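Long-range contacts in titin (Homo sapiens, PDB 5JDD), which is a giant muscle protein whose I-band part, here a tandem of three immunoglobulin domains, probably acts as an elastic spring of the sarcomere: residues Ser182-Ile187 and Ser256-Tyr261; Ile206-Leu211 and Leu230-Asn235; Leu211-Glu216 and Ala244-Phe249. One frame throughout, in Å; residues are numbered along the deposited sequence. Where two conformers were deposited one is given.

Contact 1 (Ser182-Ile187 and Ser256-Tyr261); sequences SMLKDI and STATLY
Asp186 and Ile187 meet Thr259, Leu260 and Tyr261 where the first strand of an immunoglobulin I-set domain switches sheets. Residues 183-186 are the kink between strand 180-182 (A) and strand 187-190 (A'), and the latter joins strand 254-263 (G) in parallel. Ile187 N gives its hydrogen to Thr259 O (3.0 Å), and Ile187 O takes that of Tyr261 N (2.8 Å). Just before this bridge the Asp186 side chain extends the ladder. Asp186 CB passes 3.6 Å from Thr259 O and CG lies 3.8 Å from the same oxygen; with CG beside the backbone N (chi1 -75°), the carboxylate turns toward strand 254-263. Asp186 OD1 accepts from Thr259 N at 2.9 Å, met 42° out of the carboxylate plane, while OD2 reaches the edge of the Tyr261 ring and a water shared with Tyr261 OH. Within the kink, Leu184 CB packs on Ala258 CB (3.6 Å), and its side chain runs inward to Phe197 and Val199 on the other sheet. A second water ties Leu184 O to Thr257 O. At the start of the kink, Ser256 swings OG anti to its own N, and OG accepts from Leu184 N at 2.9 Å.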
loop_
_atom_site.group_PDB
_atom_site.type_symbol
_atom_site.label_atom_id
_atom_site.label_comp_id
_atom_site.label_asym_id
_atom_site.label_seq_id
_atom_site.Cartn_x
_atom_site.Cartn_y
_atom_site.Cartn_z
ATOM N N SER A 182 -28.626 0.836 20.767
ATOM C CA SER A 182 -29.425 0.476 21.933
ATOM C C SER A 182 -28.506 0.471 23.136
ATOM O O SER A 182 -27.611 -0.373 23.239
ATOM C CB SER A 182 -30.057 -0.903 21.761
ATOM O OG SER A 182 -31.021 -1.132 22.775
ATOM N N MET A 183 -28.725 1.415 24.044
ATOM C CA MET A 183 -27.854 1.585 25.199
ATOM C C MET A 183 -28.134 0.571 26.301
ATOM O O MET A 183 -29.187 -0.080 26.318
ATOM C CB MET A 183 -28.007 2.996 25.765
ATOM C CG MET A 183 -27.489 4.075 24.843
ATOM S SD MET A 183 -28.105 5.705 25.287
ATOM C CE MET A 183 -27.235 6.710 24.086
ATOM N N LEU A 184 -27.183 0.439 27.223
ATOM C CA LEU A 184 -27.374 -0.394 28.410
ATOM C C LEU A 184 -28.527 0.145 29.239
ATOM O O LEU A 184 -28.727 1.365 29.345
ATOM C CB LEU A 184 -26.126 -0.367 29.293
ATOM C CG LEU A 184 -24.912 -1.154 28.820
ATOM C CD1 LEU A 184 -23.747 -0.998 29.803
ATOM C CD2 LEU A 184 -25.281 -2.627 28.667
ATOM N N LYS A 185 -29.296 -0.766 29.819
ATOM C CA LYS A 185 -30.287 -0.393 30.820
ATOM C C LYS A 185 -29.917 -0.984 32.167
ATOM O O LYS A 185 -29.259 -2.036 32.239
ATOM C CB LYS A 185 -31.685 -0.859 30.411
ATOM C CG LYS A 185 -31.815 -2.355 30.211
ATOM C CD LYS A 185 -33.234 -2.712 29.768
ATOM C CE LYS A 185 -33.389 -4.204 29.518
ATOM N NZ LYS A 185 -34.834 -4.580 29.515
ATOM N N ASP A 186 -30.340 -0.306 33.228
ATOM C CA ASP A 186 -30.131 -0.812 34.577
ATOM C C ASP A 186 -30.765 -2.186 34.708
ATOM O O ASP A 186 -31.775 -2.494 34.049
ATOM C CB ASP A 186 -30.796 0.090 35.611
ATOM C CG ASP A 186 -30.059 1.380 35.847
ATOM O OD1 ASP A 186 -28.933 1.570 35.341
ATOM O OD2 ASP A 186 -30.627 2.223 36.570
ATOM N N ILE A 187 -30.168 -3.007 35.565
ATOM C CA ILE A 187 -30.734 -4.302 35.900
ATOM C C ILE A 187 -30.995 -4.349 37.389
ATOM O O ILE A 187 -30.118 -4.050 38.203
ATOM C CB ILE A 187 -29.808 -5.459 35.479
ATOM C CG1 ILE A 187 -29.696 -5.489 33.948
ATOM C CG2 ILE A 187 -30.340 -6.784 35.988
ATOM C CD1 ILE A 187 -28.681 -6.503 33.402
ATOM N N SER A 256 -21.369 3.223 26.968
ATOM C CA SER A 256 -22.675 3.197 27.606
ATOM C C SER A 256 -22.509 2.599 28.993
ATOM O O SER A 256 -21.818 1.584 29.142
ATOM C CB SER A 256 -23.659 2.362 26.778
ATOM O OG SER A 256 -24.926 2.301 27.427
ATOM N N THR A 257 -23.119 3.217 30.001
ATOM C CA THR A 257 -23.002 2.735 31.384
ATOM C C THR A 257 -24.383 2.515 31.996
ATOM O O THR A 257 -25.320 3.268 31.713
ATOM C CB THR A 257 -22.182 3.706 32.267
ATOM O OG1 THR A 257 -20.862 3.854 31.730
ATOM C CG2 THR A 257 -22.060 3.193 33.696
ATOM N N ALA A 258 -24.515 1.467 32.804
ATOM C CA ALA A 258 -25.738 1.242 33.570
ATOM C C ALA A 258 -25.361 0.564 34.866
ATOM O O ALA A 258 -24.210 0.175 35.056
ATOM C CB ALA A 258 -26.726 0.397 32.788
ATOM N N THR A 259 -26.327 0.428 35.763
ATOM C CA THR A 259 -26.044 -0.114 37.081
ATOM C C THR A 259 -26.746 -1.448 37.301
ATOM O O THR A 259 -27.899 -1.628 36.887
ATOM C CB THR A 259 -26.491 0.885 38.156
ATOM O OG1 THR A 259 -25.786 2.119 37.972
ATOM C CG2 THR A 259 -26.207 0.349 39.559
ATOM N N LEU A 260 -26.047 -2.382 37.946
ATOM C CA LEU A 260 -26.655 -3.618 38.436
ATOM C C LEU A 260 -26.949 -3.445 39.915
ATOM O O LEU A 260 -26.043 -3.162 40.706
ATOM C CB LEU A 260 -25.712 -4.809 38.238
ATOM C CG LEU A 260 -26.150 -6.136 38.868
ATOM C CD1 LEU A 260 -27.470 -6.624 38.296
ATOM C CD2 LEU A 260 -25.073 -7.196 38.662
ATOM N N TYR A 261 -28.221 -3.598 40.274
ATOM C CA TYR A 261 -28.642 -3.638 41.671
ATOM C C TYR A 261 -28.931 -5.086 42.049
ATOM O O TYR A 261 -29.534 -5.838 41.274
ATOM C CB TYR A 261 -29.897 -2.778 41.885
ATOM C CG TYR A 261 -29.702 -1.309 41.580
ATOM C CD1 TYR A 261 -29.208 -0.438 42.547
ATOM C CD2 TYR A 261 -30.006 -0.797 40.327
ATOM C CE1 TYR A 261 -29.030 0.906 42.274
ATOM C CE2 TYR A 261 -29.819 0.546 40.042
ATOM C CZ TYR A 261 -29.335 1.388 41.017
ATOM O OH TYR A 261 -29.151 2.722 40.723
HETATM O O HOH W 1 -27.276 3.519 29.675
HETATM O O HOH W 2 -29.645 3.692 38.279
#

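Contact 2 (Ile206-Leu211 and Leu230-Asn235); sequences ISYKWL and LTHSLN
The six-membered ring of Trp210 carries Leu234 on one face: Leu234 CB stands 3.6 Å from the ring centroid and only 4° off the normal, an almost perfectly centred CH-pi contact. Leu234 CD2 continues over the same ring system and touches Trp210 CE3 at 3.7 Å, the two side chains running antiparallel. Trp210 CZ2, at the indole edge, comes to 3.7 Å from His232 O. Trp210 NE1 donates to a water at 2.8 Å, and that water in turn donates to Ser233 O, a bridge from one segment to the other. Phe249 adds an edge-to-face partner to the indole.

Tyr208 and His232 form the second aromatic pair and meet obliquely. Their planes stand 46° apart with centroids 4.8 Å from each other, and His232 CG lies over one face of the tyrosine ring. Tyr208 CE2 makes the nearest approach, 3.6 Å from His232 ND1. That nitrogen has its polar partner in Thr227 OG1, a hydrogen bond that should help fix the turn of the imidazole. The methyl Ile206 CD1 rests 3.7 Å from His232 NE2; Ile206 CG1 sits between its own backbone N and carbonyl carbon, and from there the chain reaches the histidine.

No hydrogen bond joins the segments directly, because strands 209-211 and 231-235 belong to opposing sheets and cross at -40°. This is the hydrophobic core of an immunoglobulin beta sandwich, with the tryptophan of strand C laid against strand E, as is usual for immunoglobulin domains, here one of the I-set.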
loop_
_atom_site.group_PDB
_atom_site.type_symbol
_atom_site.label_atom_id
_atom_site.label_comp_id
_atom_site.label_asym_id
_atom_site.label_seq_id
_atom_site.Cartn_x
_atom_site.Cartn_y
_atom_site.Cartn_z
ATOM N N ILE A 206 -16.481 -4.802 15.370
ATOM C CA ILE A 206 -15.725 -3.836 16.148
ATOM C C ILE A 206 -15.121 -4.478 17.394
ATOM O O ILE A 206 -15.559 -5.547 17.828
ATOM C CB ILE A 206 -16.576 -2.595 16.469
ATOM C CG1 ILE A 206 -17.911 -2.997 17.089
ATOM C CG2 ILE A 206 -16.862 -1.837 15.184
ATOM C CD1 ILE A 206 -17.893 -3.124 18.585
ATOM N N SER A 207 -14.088 -3.846 17.934
ATOM C CA SER A 207 -13.482 -4.304 19.173
ATOM C C SER A 207 -14.117 -3.576 20.348
ATOM O O SER A 207 -14.538 -2.417 20.232
ATOM C CB SER A 207 -11.974 -4.070 19.162
ATOM O OG SER A 207 -11.356 -4.874 18.171
ATOM N N TYR A 208 -14.180 -4.250 21.483
ATOM C CA TYR A 208 -14.845 -3.686 22.644
ATOM C C TYR A 208 -14.248 -4.227 23.933
ATOM O O TYR A 208 -13.484 -5.195 23.929
ATOM C CB TYR A 208 -16.338 -4.042 22.613
ATOM C CG TYR A 208 -16.589 -5.525 22.819
ATOM C CD1 TYR A 208 -16.779 -6.039 24.095
ATOM C CD2 TYR A 208 -16.613 -6.411 21.739
ATOM C CE1 TYR A 208 -16.988 -7.388 24.297
ATOM C CE2 TYR A 208 -16.832 -7.773 21.937
ATOM C CZ TYR A 208 -17.020 -8.247 23.221
ATOM O OH TYR A 208 -17.237 -9.589 23.481
ATOM N N LYS A 209 -14.640 -3.608 25.042
ATOM C CA LYS A 209 -14.380 -4.170 26.362
ATOM C C LYS A 209 -15.497 -3.763 27.309
ATOM O O LYS A 209 -16.294 -2.859 27.022
ATOM C CB LYS A 209 -13.031 -3.710 26.912
ATOM C CG LYS A 209 -12.966 -2.233 27.176
ATOM C CD LYS A 209 -11.531 -1.786 27.427
ATOM C CE LYS A 209 -11.469 -0.268 27.531
ATOM N NZ LYS A 209 -10.072 0.223 27.713
ATOM N N TRP A 210 -15.565 -4.451 28.434
ATOM C CA TRP A 210 -16.514 -4.112 29.482
ATOM C C TRP A 210 -15.764 -3.747 30.741
ATOM O O TRP A 210 -14.729 -4.358 31.054
ATOM C CB TRP A 210 -17.408 -5.308 29.789
ATOM C CG TRP A 210 -18.355 -5.699 28.684
ATOM C CD1 TRP A 210 -18.073 -6.483 27.593
ATOM C CD2 TRP A 210 -19.743 -5.353 28.581
ATOM N NE1 TRP A 210 -19.204 -6.633 26.816
ATOM C CE2 TRP A 210 -20.242 -5.958 27.408
ATOM C CE3 TRP A 210 -20.616 -4.594 29.373
ATOM C CZ2 TRP A 210 -21.577 -5.820 26.998
ATOM C CZ3 TRP A 210 -21.948 -4.460 28.965
ATOM C CH2 TRP A 210 -22.412 -5.077 27.793
ATOM N N LEU A 211 -16.276 -2.751 31.458
ATOM C CA LEU A 211 -15.680 -2.327 32.719
ATOM C C LEU A 211 -16.663 -2.508 33.851
ATOM O O LEU A 211 -17.880 -2.325 33.676
ATOM C CB LEU A 211 -15.305 -0.841 32.665
ATOM C CG LEU A 211 -14.591 -0.319 31.413
ATOM C CD1 LEU A 211 -14.348 1.191 31.520
ATOM C CD2 LEU A 211 -13.276 -1.055 31.185
ATOM N N LEU A 230 -25.101 -7.489 15.774
ATOM C CA LEU A 230 -24.631 -6.190 16.227
ATOM C C LEU A 230 -24.832 -5.994 17.724
ATOM O O LEU A 230 -24.670 -4.884 18.233
ATOM C CB LEU A 230 -25.361 -5.091 15.466
ATOM C CG LEU A 230 -25.200 -5.156 13.954
ATOM C CD1 LEU A 230 -26.144 -4.180 13.269
ATOM C CD2 LEU A 230 -23.771 -4.840 13.603
ATOM N N THR A 231 -25.180 -7.065 18.436
ATOM C CA THR A 231 -25.425 -6.977 19.867
ATOM C C THR A 231 -24.310 -7.652 20.671
ATOM O O THR A 231 -23.859 -8.747 20.330
ATOM C CB THR A 231 -26.795 -7.582 20.230
ATOM O OG1 THR A 231 -27.820 -6.867 19.527
ATOM C CG2 THR A 231 -27.056 -7.493 21.727
ATOM N N HIS A 232 -23.866 -6.978 21.724
ATOM C CA HIS A 232 -22.826 -7.493 22.597
ATOM C C HIS A 232 -23.419 -7.616 23.986
ATOM O O HIS A 232 -24.113 -6.711 24.460
ATOM C CB HIS A 232 -21.628 -6.545 22.601
ATOM C CG HIS A 232 -21.068 -6.300 21.235
ATOM N ND1 HIS A 232 -20.166 -7.157 20.642
ATOM C CD2 HIS A 232 -21.328 -5.334 20.321
ATOM C CE1 HIS A 232 -19.870 -6.711 19.432
ATOM N NE2 HIS A 232 -20.567 -5.609 19.211
ATOM N N SER A 233 -23.167 -8.748 24.628
ATOM C CA SER A 233 -23.775 -9.036 25.923
ATOM C C SER A 233 -22.737 -9.336 26.994
ATOM O O SER A 233 -21.644 -9.823 26.701
ATOM C CB SER A 233 -24.752 -10.211 25.814
ATOM O OG SER A 233 -24.090 -11.386 25.389
ATOM N N LEU A 234 -23.094 -9.042 28.235
ATOM C CA LEU A 234 -22.291 -9.406 29.392
ATOM C C LEU A 234 -23.215 -10.188 30.314
ATOM O O LEU A 234 -24.183 -9.643 30.854
ATOM C CB LEU A 234 -21.736 -8.163 30.101
ATOM C CG LEU A 234 -21.163 -8.379 31.509
ATOM C CD1 LEU A 234 -19.973 -9.306 31.480
ATOM C CD2 LEU A 234 -20.791 -7.039 32.134
ATOM N N ASN A 235 -22.939 -11.476 30.455
ATOM C CA ASN A 235 -23.793 -12.365 31.216
ATOM C C ASN A 235 -23.091 -12.712 32.511
ATOM O O ASN A 235 -21.999 -13.276 32.488
ATOM C CB ASN A 235 -24.083 -13.624 30.401
ATOM C CG ASN A 235 -24.987 -14.599 31.139
ATOM O OD1 ASN A 235 -24.523 -15.594 31.699
ATOM N ND2 ASN A 235 -26.280 -14.312 31.145
HETATM O O HOH W 3 -19.826 -8.573 24.842
#

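Contact 3 (Leu211-Glu216 and Ala244-Phe249); sequences LKNGVE and AADYTF
Backbone bonds set the frame where Leu211 pairs with Thr248. They form an antiparallel hydrogen-bonded pair, Leu211 N to Thr248 O at 2.8 Å and Thr248 N to Leu211 O at 2.9 Å. Lys212 and Tyr247 follow as the non-hydrogen-bonded pair, and next Asn213 N gives its hydrogen to Asp246 O. These are strands C and F of the immunoglobulin fold, neighbours in one sheet.

One side chain carries the ladder further. Asn213 OD1 accepts from Asp246 N at 3.0 Å, from 33° out of the amide plane, so that main chain and side chain of Asn213 together grip both polar atoms of Asp246's backbone. The amide also packs on a methyl, with Asn213 ND2 3.6 Å from Ala245 CB.

Side-chain packing comes mainly from Lys212, whose fully extended chain lies alongside the Tyr247 ring and points the same way. Lys212 CG sits 3.8 Å from Tyr247 CE2, and Lys212 CE lies beside Tyr247 OH (3.7 Å). The two tips share a water, and Lys212 NZ also bonds Gly242 O. Tyr247 OH bonds Asp243 O, four residues back, the tyrosine corner of the fold.

Lys212 to Val215 form a type I' turn leading from strand C to strand C', with Gly214 in the second of its positive-phi places (phi 84°). A water links Gly214 N with Asp246 O and Thr248 OG1, the latter also bonded to Thr257 OG1. Because Asn213 continues the ladder through its side chain where the backbone turns away, the C-C' turn stays bonded to strand F beyond the last regular pair.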
loop_
_atom_site.group_PDB
_atom_site.type_symbol
_atom_site.label_atom_id
_atom_site.label_comp_id
_atom_site.label_asym_id
_atom_site.label_seq_id
_atom_site.Cartn_x
_atom_site.Cartn_y
_atom_site.Cartn_z
ATOM N N LEU A 211 -16.276 -2.751 31.458
ATOM C CA LEU A 211 -15.680 -2.327 32.719
ATOM C C LEU A 211 -16.663 -2.508 33.851
ATOM O O LEU A 211 -17.880 -2.325 33.676
ATOM C CB LEU A 211 -15.305 -0.841 32.665
ATOM C CG LEU A 211 -14.591 -0.319 31.413
ATOM C CD1 LEU A 211 -14.348 1.191 31.520
ATOM C CD2 LEU A 211 -13.276 -1.055 31.185
ATOM N N LYS A 212 -16.125 -2.839 35.022
ATOM C CA LYS A 212 -16.875 -2.868 36.274
ATOM C C LYS A 212 -16.259 -1.797 37.160
ATOM O O LYS A 212 -15.084 -1.894 37.526
ATOM C CB LYS A 212 -16.763 -4.244 36.932
ATOM C CG LYS A 212 -17.446 -4.340 38.303
ATOM C CD LYS A 212 -17.168 -5.680 38.942
ATOM C CE LYS A 212 -17.893 -5.816 40.277
ATOM N NZ LYS A 212 -17.546 -7.149 40.868
ATOM N N ASN A 213 -17.038 -0.768 37.479
ATOM C CA ASN A 213 -16.506 0.413 38.161
ATOM C C ASN A 213 -15.189 0.900 37.545
ATOM O O ASN A 213 -14.230 1.198 38.256
ATOM C CB ASN A 213 -16.356 0.158 39.666
ATOM C CG ASN A 213 -17.670 -0.161 40.332
ATOM O OD1 ASN A 213 -18.719 0.332 39.919
ATOM N ND2 ASN A 213 -17.620 -0.988 41.374
ATOM N N GLY A 214 -15.145 0.945 36.217
ATOM C CA GLY A 214 -13.988 1.470 35.514
ATOM C C GLY A 214 -12.840 0.495 35.285
ATOM O O GLY A 214 -11.851 0.842 34.634
ATOM N N VAL A 215 -12.968 -0.726 35.806
ATOM C CA VAL A 215 -11.915 -1.742 35.691
ATOM C C VAL A 215 -12.296 -2.810 34.665
ATOM O O VAL A 215 -13.395 -3.368 34.729
ATOM C CB VAL A 215 -11.676 -2.411 37.053
ATOM C CG1 VAL A 215 -10.609 -3.493 36.941
ATOM C CG2 VAL A 215 -11.268 -1.370 38.082
ATOM N N GLU A 216 -11.393 -3.116 33.732
ATOM C CA GLU A 216 -11.708 -4.084 32.684
ATOM C C GLU A 216 -12.002 -5.480 33.256
ATOM O O GLU A 216 -11.238 -6.014 34.072
ATOM C CB GLU A 216 -10.600 -4.169 31.618
ATOM C CG GLU A 216 -10.950 -5.140 30.476
ATOM C CD GLU A 216 -9.874 -5.254 29.404
ATOM O OE1 GLU A 216 -9.818 -6.310 28.736
ATOM O OE2 GLU A 216 -9.100 -4.294 29.219
ATOM N N ALA A 244 -22.935 -5.966 42.501
ATOM C CA ALA A 244 -23.640 -4.690 42.406
ATOM C C ALA A 244 -22.633 -3.564 42.173
ATOM O O ALA A 244 -21.775 -3.288 43.012
ATOM C CB ALA A 244 -24.484 -4.444 43.642
ATOM N N ALA A 245 -22.739 -2.937 41.009
ATOM C CA ALA A 245 -21.699 -2.047 40.512
ATOM C C ALA A 245 -22.199 -1.337 39.274
ATOM O O ALA A 245 -23.288 -1.635 38.770
ATOM C CB ALA A 245 -20.446 -2.863 40.166
ATOM N N ASP A 246 -21.392 -0.412 38.771
ATOM C CA ASP A 246 -21.693 0.238 37.507
ATOM C C ASP A 246 -20.905 -0.451 36.403
ATOM O O ASP A 246 -19.691 -0.662 36.529
ATOM C CB ASP A 246 -21.313 1.718 37.538
ATOM C CG ASP A 246 -22.097 2.507 38.553
ATOM O OD1 ASP A 246 -23.226 2.097 38.898
ATOM O OD2 ASP A 246 -21.569 3.542 39.010
ATOM N N TYR A 247 -21.590 -0.792 35.318
ATOM C CA TYR A 247 -20.959 -1.492 34.213
ATOM C C TYR A 247 -20.928 -0.613 32.984
ATOM O O TYR A 247 -21.906 0.088 32.692
ATOM C CB TYR A 247 -21.699 -2.805 33.943
ATOM C CG TYR A 247 -21.500 -3.787 35.062
ATOM C CD1 TYR A 247 -22.296 -3.751 36.206
ATOM C CD2 TYR A 247 -20.478 -4.719 35.003
ATOM C CE1 TYR A 247 -22.082 -4.644 37.260
ATOM C CE2 TYR A 247 -20.276 -5.633 36.040
ATOM C CZ TYR A 247 -21.074 -5.576 37.167
ATOM O OH TYR A 247 -20.860 -6.460 38.202
ATOM N N THR A 248 -19.798 -0.643 32.272
ATOM C CA THR A 248 -19.621 0.198 31.099
ATOM C C THR A 248 -19.185 -0.643 29.907
ATOM O O THR A 248 -18.240 -1.430 29.993
ATOM C CB THR A 248 -18.560 1.289 31.335
ATOM O OG1 THR A 248 -18.928 2.079 32.475
ATOM C CG2 THR A 248 -18.432 2.197 30.114
ATOM N N PHE A 249 -19.888 -0.475 28.795
ATOM C CA PHE A 249 -19.455 -1.038 27.531
ATOM C C PHE A 249 -18.662 0.041 26.817
ATOM O O PHE A 249 -19.113 1.194 26.743
ATOM C CB PHE A 249 -20.673 -1.450 26.704
ATOM C CG PHE A 249 -20.344 -1.844 25.294
ATOM C CD1 PHE A 249 -19.944 -3.141 24.994
ATOM C CD2 PHE A 249 -20.462 -0.923 24.265
ATOM C CE1 PHE A 249 -19.657 -3.509 23.679
ATOM C CE2 PHE A 249 -20.164 -1.280 22.956
ATOM C CZ PHE A 249 -19.764 -2.580 22.662
HETATM O O HOH W 4 -19.252 -8.509 38.786
HETATM O O HOH W 5 -19.793 -1.497 43.363
HETATM O O HOH W 6 -17.901 1.108 34.953
#

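How the contacts relate
All three contacts lie in the third, C-terminal immunoglobulin domain. From the N terminus, contact 1 opens first, at Ser182-Ile187, and closes last, at Ser256-Tyr261, so it encloses the other two. Inside it, contact 2 opens at Ile206 and contact 3 at Leu211, the residue they share on strand 209-212. Contact 2 closes at Leu230-Asn235 before contact 3 closes at Ala244-Phe249, and the two therefore cross. Contacts 1 and 3 join neighbouring strands of one sheet, and contact 2 ties that sheet to its partner. They meet in the core: Leu184 CD2 reaches Trp210 CZ3 (3.8 Å), and Leu234 CD2 reaches Tyr247 CD2 (3.7 Å).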